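Local coordinates for exoglucanase A (Cellulomonas fimi, PDB 7CBD), which hydrolyses beta-1,4-glucosidic bonds of cellulose with inversion of anomeric configuration through this family 6 catalytic domain, releasing cellobiose from non-reducing chain ends, at residues A[46-51]-A[344-349]; A[214-217]-A[222-225]; A[309-314]-A[321-326]. All coordinates share one frame; numbering follows the deposited sequence.

How the contacts relate
Contact 1 is the most central, about 13 Å between its centre and the chain's; it and contact 2, at about 22 Å, are partly buried, while contact 3 is a surface contact at about 27 Å. They hold different elements. Contact 1 joins loops distant in sequence beside the strand ends of the barrel, whereas contacts 2 and 3 each tie the end of a helix to chain a few residues away. The chemistry differs: an amide-on-ring stack, proline packing and a water bridge in contact 1, apolar packing with a CH...O contact in contact 2, and direct amide-backbone hydrogen bonds in contact 3. Contacts 2 and 3 are farthest apart, nearest atoms about 27 Å.

Contact 1: residues A[46-51]-A[344-349]; sequences AGQPTA and RFPEAT
Gln48 lies across Phe345 and Pro346. Its CB leaves the backbone toward 344-349. CG, anti to the carbonyl carbon (chi1 -66°), settles over one face of the Phe345 ring, 4.0 Å from the centroid and displaced toward the rim, a CH-pi contact. The chain bends at chi2, which lays the amide over that rim: Gln48 CD comes within 3.3 Å of Phe345 CD2. Amide and ring planes are only 28° apart, so this is a stack. At the tip, Gln48 NE2 stays above the same rim, while Gln48 OE1 turns to Pro346 CD at 3.4 Å. A water donates both its protons here, one to Gln48 OE1 at 2.7 Å and one to Pro346 O at 2.9 Å, tying amide to backbone.

Next along, two proline rings meet obliquely, Pro49 CG resting 3.6 Å from Pro346 CB. Within 344-349, Arg344 curls back so that NH2 makes a salt bridge to the syn side of Glu347 OE1 at 2.8 Å. Trp363 touches Gln48 and Pro346 and meets the Phe345 ring nearly at right angles. The contact joins the chain entering strand 52-54 to the chain around strand 347-348, which pairs antiparallel with 358-362, in the distorted alpha/beta barrel characteristic of glycosyl hydrolase family 6.

Contact 2: residues A[214-217]-A[222-225]; sequences EVAK and GFAS
Ala216 and Lys217, on the last turns of helix 202-218, receive the Phe223 ring as the chain turns back toward the barrel. This is the returning half of a beta-alpha-beta crossover: strand 187-192, the helix, then the neighbouring parallel strand 228-231.

The apolar contacts come first. Phe223 CG stands anti to the carbonyl carbon (chi1 -72°), and the ring is thereby carried back along the helix although its CB does not point there. Both partners come from the same side of the ring plane, obliquely: Ala216 CB lies 3.7 Å from Phe223 CD1, and Lys217 CG, at the root of the lysine chain, lies 3.8 Å from Phe223 CE2 at the other rim. The Lys217 and Phe223 side chains lie side by side and point the same way. Phe286 adds an edge-to-face partner for the ring, and Pro287 also touches Phe223.

The polar contacts belong to the backbone. Ala216 O, which also takes a hydrogen bond from Thr219 OG1, accepts a CH...O contact from Gly222 CA at 3.3 Å. Gly222 sits at positive phi (68°), a conformation that suits a residue without CB and probably helps the chain turn back close to the helix end.

Finally, the 3-10 turn of 223-225 is fastened by its own backbone bond, Ser225 N donating to Gly222 O at 3.0 Å.

Contact 3: residues A[309-314]-A[321-326]; sequences SITAST and DANRVD
Asn323 OD1 takes the backbone N-H of Thr311 at 2.8 Å, nearly straight (168° at the hydrogen) and in the carbonyl plane, on a lone pair. A water 3.1 Å from the same Asn323 OD1 also lies within bonding distance of Ser309 O and Thr311 OG1. This is a helix end tied to its own entry loop: segment 309-314 leads into helix 316-323, and Asn323 in the last turn reaches back to it.

The other half of the amide completes the grip. Asn323 ND2 donates to Thr311 O at 3.1 Å, an angle of 165°, the donor slightly tilted from the carbonyl plane. One side chain thus reads both backbone polar groups of Thr311, as a neighbouring strand residue might, and the two bonds fix the turn of the amide. With CG anti to its own carbonyl carbon (chi1 -68°), Asn323 is aimed at the loop. A leucine here would probably leave Thr311 N and Thr311 O without these mates and let the loop drift from the helix end.

Alongside, the threonine leans on the helix, Thr311 CB packing 3.9 Å from Ala322 CB.

Just past the helix, Arg324 makes a cation-pi contact with Phe261 and grips Asp321 side-on: Arg324 NE and NH2 both reach Asp321 OD1, from the same face of the carboxylate. Its third nitrogen, Arg324 NH1, donates to Asp326 O at 2.8 Å.

Contact 1: residues A[46-51]-A[344-349]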
loop_
_atom_site.group_PDB
_atom_site.type_symbol
_atom_site.label_atom_id
_atom_site.label_comp_id
_atom_site.label_asym_id
_atom_site.label_seq_id
_atom_site.Cartn_x
_atom_site.Cartn_y
_atom_site.Cartn_z
ATOM N N ALA A 46 14.345 -9.292 5.217
ATOM C CA ALA A 46 14.028 -9.132 6.638
ATOM C C ALA A 46 14.614 -7.864 7.250
ATOM O O ALA A 46 14.144 -7.423 8.308
ATOM C CB ALA A 46 14.517 -10.353 7.422
ATOM N N GLY A 47 15.623 -7.267 6.622
ATOM C CA GLY A 47 16.195 -6.044 7.138
ATOM C C GLY A 47 15.508 -4.777 6.690
ATOM O O GLY A 47 15.924 -3.688 7.094
ATOM N N GLN A 48 14.459 -4.877 5.874
ATOM C CA GLN A 48 13.834 -3.697 5.288
ATOM C C GLN A 48 12.673 -3.188 6.140
ATOM O O GLN A 48 12.026 -3.963 6.847
ATOM C CB GLN A 48 13.331 -4.029 3.888
ATOM C CG GLN A 48 14.482 -4.327 2.944
ATOM C CD GLN A 48 15.426 -3.146 2.846
ATOM O OE1 GLN A 48 15.000 -2.050 2.504
ATOM N NE2 GLN A 48 16.701 -3.352 3.189
ATOM N N PRO A 49 12.405 -1.879 6.075
ATOM C CA PRO A 49 11.340 -1.275 6.892
ATOM C C PRO A 49 9.964 -1.457 6.258
ATOM O O PRO A 49 9.780 -1.214 5.062
ATOM C CB PRO A 49 11.728 0.210 6.923
ATOM C CG PRO A 49 12.399 0.425 5.609
ATOM C CD PRO A 49 13.156 -0.863 5.316
ATOM N N THR A 50 8.991 -1.852 7.082
ATOM C CA THR A 50 7.604 -2.029 6.670
ATOM C C THR A 50 6.691 -1.313 7.658
ATOM O O THR A 50 7.048 -1.093 8.820
ATOM C CB THR A 50 7.215 -3.518 6.637
ATOM O OG1 THR A 50 7.501 -4.119 7.907
ATOM C CG2 THR A 50 7.967 -4.260 5.546
ATOM N N ALA A 51 5.495 -0.965 7.195
ATOM C CA ALA A 51 4.548 -0.277 8.055
ATOM C C ALA A 51 3.871 -1.249 9.010
ATOM O O ALA A 51 3.649 -2.423 8.692
ATOM C CB ALA A 51 3.483 0.437 7.227
ATOM N N ARG A 344 11.032 -1.920 -5.526
ATOM C CA ARG A 344 12.173 -1.173 -5.013
ATOM C C ARG A 344 12.189 -1.175 -3.489
ATOM O O ARG A 344 11.151 -1.030 -2.835
ATOM C CB ARG A 344 12.096 0.272 -5.510
ATOM C CG ARG A 344 12.433 0.441 -6.980
ATOM C CD ARG A 344 13.929 0.586 -7.181
ATOM N NE ARG A 344 14.463 1.808 -6.577
ATOM C CZ ARG A 344 14.551 2.984 -7.201
ATOM N NH1 ARG A 344 14.135 3.111 -8.455
ATOM N NH2 ARG A 344 15.065 4.037 -6.571
ATOM N N PHE A 345 13.379 -1.323 -2.921
ATOM C CA PHE A 345 13.508 -1.240 -1.479
ATOM C C PHE A 345 13.153 0.172 -1.007
ATOM O O PHE A 345 13.337 1.155 -1.739
ATOM C CB PHE A 345 14.939 -1.572 -1.060
ATOM C CG PHE A 345 15.236 -3.054 -0.993
ATOM C CD1 PHE A 345 14.424 -3.990 -1.630
ATOM C CD2 PHE A 345 16.341 -3.506 -0.288
ATOM C CE1 PHE A 345 14.716 -5.356 -1.554
ATOM C CE2 PHE A 345 16.627 -4.852 -0.208
ATOM C CZ PHE A 345 15.822 -5.780 -0.840
ATOM N N PRO A 346 12.633 0.304 0.209
ATOM C CA PRO A 346 12.337 1.639 0.742
ATOM C C PRO A 346 13.539 2.573 0.652
ATOM O O PRO A 346 14.685 2.168 0.855
ATOM C CB PRO A 346 11.951 1.350 2.194
ATOM C CG PRO A 346 11.326 -0.038 2.109
ATOM C CD PRO A 346 12.192 -0.771 1.118
ATOM N N GLU A 347 13.263 3.840 0.344
ATOM C CA GLU A 347 14.335 4.775 0.026
ATOM C C GLU A 347 13.801 6.196 0.121
ATOM O O GLU A 347 12.752 6.506 -0.449
ATOM C CB GLU A 347 14.848 4.510 -1.392
ATOM C CG GLU A 347 15.979 5.420 -1.833
ATOM C CD GLU A 347 16.352 5.218 -3.289
ATOM O OE1 GLU A 347 15.817 4.283 -3.920
ATOM O OE2 GLU A 347 17.175 5.995 -3.807
ATOM N N ALA A 348 14.531 7.054 0.823
ATOM C CA ALA A 348 14.152 8.455 0.910
ATOM C C ALA A 348 14.452 9.163 -0.405
ATOM O O ALA A 348 15.455 8.873 -1.063
ATOM C CB ALA A 348 14.935 9.130 2.031
ATOM N N THR A 349 13.571 10.092 -0.781
ATOM C CA THR A 349 13.753 11.012 -1.902
ATOM C C THR A 349 14.422 10.355 -3.117
ATOM O O THR A 349 15.505 10.778 -3.532
ATOM C CB THR A 349 14.505 12.270 -1.477
ATOM O OG1 THR A 349 15.786 11.922 -0.927
ATOM C CG2 THR A 349 13.711 13.037 -0.441
HETATM O O HOH W 1 15.721 0.496 2.975
#

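Contact 2: residues A[214-217]-A[222-225]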
loop_
_atom_site.group_PDB
_atom_site.type_symbol
_atom_site.label_atom_id
_atom_site.label_comp_id
_atom_site.label_asym_id
_atom_site.label_seq_id
_atom_site.Cartn_x
_atom_site.Cartn_y
_atom_site.Cartn_z
ATOM N N GLU A 214 -12.161 18.775 -0.500
ATOM C CA GLU A 214 -13.297 18.974 0.398
ATOM C C GLU A 214 -12.990 18.428 1.784
ATOM O O GLU A 214 -13.300 19.065 2.799
ATOM C CB GLU A 214 -14.536 18.279 -0.155
ATOM C CG GLU A 214 -15.068 18.895 -1.420
ATOM C CD GLU A 214 -16.245 18.126 -1.991
ATOM O OE1 GLU A 214 -16.736 17.192 -1.318
ATOM O OE2 GLU A 214 -16.673 18.456 -3.115
ATOM N N VAL A 215 -12.400 17.237 1.844
ATOM C CA VAL A 215 -12.046 16.657 3.133
ATOM C C VAL A 215 -11.044 17.549 3.860
ATOM O O VAL A 215 -11.211 17.860 5.045
ATOM C CB VAL A 215 -11.540 15.217 2.957
ATOM C CG1 VAL A 215 -10.950 14.687 4.264
ATOM C CG2 VAL A 215 -12.684 14.334 2.462
ATOM N N ALA A 216 -10.013 18.013 3.149
ATOM C CA ALA A 216 -9.055 18.934 3.758
ATOM C C ALA A 216 -9.755 20.156 4.353
ATOM O O ALA A 216 -9.510 20.535 5.506
ATOM C CB ALA A 216 -8.017 19.360 2.719
ATOM N N LYS A 217 -10.636 20.788 3.574
ATOM C CA LYS A 217 -11.295 22.006 4.030
ATOM C C LYS A 217 -12.239 21.759 5.204
ATOM O O LYS A 217 -12.562 22.707 5.929
ATOM C CB LYS A 217 -12.002 22.695 2.862
ATOM C CG LYS A 217 -11.024 23.328 1.882
ATOM C CD LYS A 217 -11.721 23.995 0.708
ATOM C CE LYS A 217 -12.253 22.974 -0.270
ATOM N NZ LYS A 217 -12.658 23.625 -1.543
ATOM N N GLY A 222 -7.429 22.724 7.955
ATOM C CA GLY A 222 -7.495 22.913 6.515
ATOM C C GLY A 222 -6.449 22.086 5.794
ATOM O O GLY A 222 -6.166 20.937 6.151
ATOM N N PHE A 223 -5.848 22.687 4.767
ATOM C CA PHE A 223 -4.906 21.946 3.937
ATOM C C PHE A 223 -3.695 21.466 4.726
ATOM O O PHE A 223 -3.109 20.435 4.385
ATOM C CB PHE A 223 -4.518 22.768 2.709
ATOM C CG PHE A 223 -5.625 22.866 1.695
ATOM C CD1 PHE A 223 -5.904 21.798 0.856
ATOM C CD2 PHE A 223 -6.421 23.999 1.616
ATOM C CE1 PHE A 223 -6.945 21.867 -0.060
ATOM C CE2 PHE A 223 -7.462 24.077 0.703
ATOM C CZ PHE A 223 -7.722 23.011 -0.138
ATOM N N ALA A 224 -3.329 22.159 5.805
ATOM C CA ALA A 224 -2.190 21.727 6.610
ATOM C C ALA A 224 -2.395 20.358 7.254
ATOM O O ALA A 224 -1.418 19.739 7.696
ATOM C CB ALA A 224 -1.893 22.762 7.693
ATOM N N SER A 225 -3.637 19.878 7.332
ATOM C CA SER A 225 -3.903 18.587 7.965
ATOM C C SER A 225 -3.298 17.422 7.205
ATOM O O SER A 225 -3.081 16.360 7.802
ATOM C CB SER A 225 -5.406 18.357 8.070
ATOM O OG SER A 225 -6.008 19.342 8.885
#

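Contact 3: residues A[309-314]-A[321-326]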
loop_
_atom_site.group_PDB
_atom_site.type_symbol
_atom_site.label_atom_id
_atom_site.label_comp_id
_atom_site.label_asym_id
_atom_site.label_seq_id
_atom_site.Cartn_x
_atom_site.Cartn_y
_atom_site.Cartn_z
ATOM N N SER A 309 12.599 -6.795 -23.622
ATOM C CA SER A 309 12.717 -5.935 -24.788
ATOM C C SER A 309 11.372 -5.908 -25.492
ATOM O O SER A 309 10.509 -6.756 -25.250
ATOM C CB SER A 309 13.823 -6.410 -25.735
ATOM O OG SER A 309 13.531 -7.701 -26.234
ATOM N N ILE A 310 11.192 -4.910 -26.355
ATOM C CA ILE A 310 9.907 -4.730 -27.020
ATOM C C ILE A 310 9.688 -5.855 -28.021
ATOM O O ILE A 310 10.528 -6.113 -28.895
ATOM C CB ILE A 310 9.827 -3.348 -27.687
ATOM C CG1 ILE A 310 9.641 -2.254 -26.634
ATOM C CG2 ILE A 310 8.680 -3.303 -28.690
ATOM C CD1 ILE A 310 9.660 -0.848 -27.205
ATOM N N THR A 311 8.563 -6.548 -27.880
ATOM C CA THR A 311 8.108 -7.512 -28.870
ATOM C C THR A 311 7.236 -6.762 -29.867
ATOM O O THR A 311 6.247 -6.129 -29.478
ATOM C CB THR A 311 7.304 -8.622 -28.196
ATOM O OG1 THR A 311 8.164 -9.389 -27.342
ATOM C CG2 THR A 311 6.679 -9.537 -29.235
ATOM N N ALA A 312 7.610 -6.814 -31.139
ATOM C CA ALA A 312 6.888 -6.068 -32.157
ATOM C C ALA A 312 5.538 -6.713 -32.432
ATOM O O ALA A 312 5.410 -7.941 -32.444
ATOM C CB ALA A 312 7.706 -6.022 -33.448
ATOM N N SER A 313 4.525 -5.875 -32.649
ATOM C CA SER A 313 3.212 -6.358 -33.048
ATOM C C SER A 313 2.432 -5.229 -33.705
ATOM O O SER A 313 2.590 -4.058 -33.348
ATOM C CB SER A 313 2.416 -6.907 -31.861
ATOM O OG SER A 313 1.128 -7.318 -32.285
ATOM N N THR A 314 1.588 -5.603 -34.668
ATOM C CA THR A 314 0.648 -4.698 -35.320
ATOM C C THR A 314 -0.670 -4.575 -34.566
ATOM O O THR A 314 -1.470 -3.688 -34.885
ATOM C CB THR A 314 0.375 -5.163 -36.761
ATOM O OG1 THR A 314 -0.149 -6.499 -36.754
ATOM C CG2 THR A 314 1.652 -5.139 -37.585
ATOM N N ASP A 321 0.054 -6.869 -24.285
ATOM C CA ASP A 321 0.158 -8.077 -23.474
ATOM C C ASP A 321 1.564 -8.668 -23.499
ATOM O O ASP A 321 1.986 -9.296 -22.521
ATOM C CB ASP A 321 -0.896 -9.097 -23.910
ATOM C CG ASP A 321 -2.311 -8.666 -23.544
ATOM O OD1 ASP A 321 -2.465 -7.718 -22.734
ATOM O OD2 ASP A 321 -3.270 -9.274 -24.073
ATOM N N ALA A 322 2.305 -8.477 -24.592
ATOM C CA ALA A 322 3.673 -8.979 -24.638
ATOM C C ALA A 322 4.649 -8.058 -23.918
ATOM O O ALA A 322 5.701 -8.515 -23.461
ATOM C CB ALA A 322 4.123 -9.161 -26.089
ATOM N N ASN A 323 4.323 -6.770 -23.799
ATOM C CA ASN A 323 5.288 -5.777 -23.356
ATOM C C ASN A 323 5.030 -5.213 -21.965
ATOM O O ASN A 323 5.919 -4.544 -21.423
ATOM C CB ASN A 323 5.393 -4.641 -24.382
ATOM C CG ASN A 323 6.019 -5.102 -25.680
ATOM O OD1 ASN A 323 7.057 -5.761 -25.671
ATOM N ND2 ASN A 323 5.390 -4.769 -26.799
ATOM N N ARG A 324 3.864 -5.461 -21.370
ATOM C CA ARG A 324 3.600 -4.984 -20.023
ATOM C C ARG A 324 4.310 -5.853 -18.994
ATOM O O ARG A 324 4.360 -7.079 -19.128
ATOM C CB ARG A 324 2.095 -4.976 -19.743
ATOM C CG ARG A 324 1.358 -6.320 -19.844
ATOM C CD ARG A 324 -0.117 -6.052 -19.624
ATOM N NE ARG A 324 -1.071 -7.056 -20.093
ATOM C CZ ARG A 324 -1.613 -8.002 -19.332
ATOM N NH1 ARG A 324 -1.228 -8.161 -18.074
ATOM N NH2 ARG A 324 -2.528 -8.811 -19.844
ATOM N N VAL A 325 4.864 -5.208 -17.964
ATOM C CA VAL A 325 5.450 -5.976 -16.873
ATOM C C VAL A 325 4.381 -6.420 -15.886
ATOM O O VAL A 325 4.516 -7.481 -15.269
ATOM C CB VAL A 325 6.640 -5.269 -16.192
ATOM C CG1 VAL A 325 7.704 -4.901 -17.223
ATOM C CG2 VAL A 325 6.186 -4.044 -15.413
ATOM N N ASP A 326 3.316 -5.634 -15.706
ATOM C CA ASP A 326 2.198 -6.074 -14.878
ATOM C C ASP A 326 1.554 -7.265 -15.571
ATOM O O ASP A 326 0.981 -7.114 -16.655
ATOM C CB ASP A 326 1.201 -4.927 -14.740
ATOM C CG ASP A 326 0.110 -5.209 -13.718
ATOM O OD1 ASP A 326 -0.231 -6.389 -13.480
ATOM O OD2 ASP A 326 -0.425 -4.232 -13.160
HETATM O O HOH W 2 8.394 -8.390 -24.894
#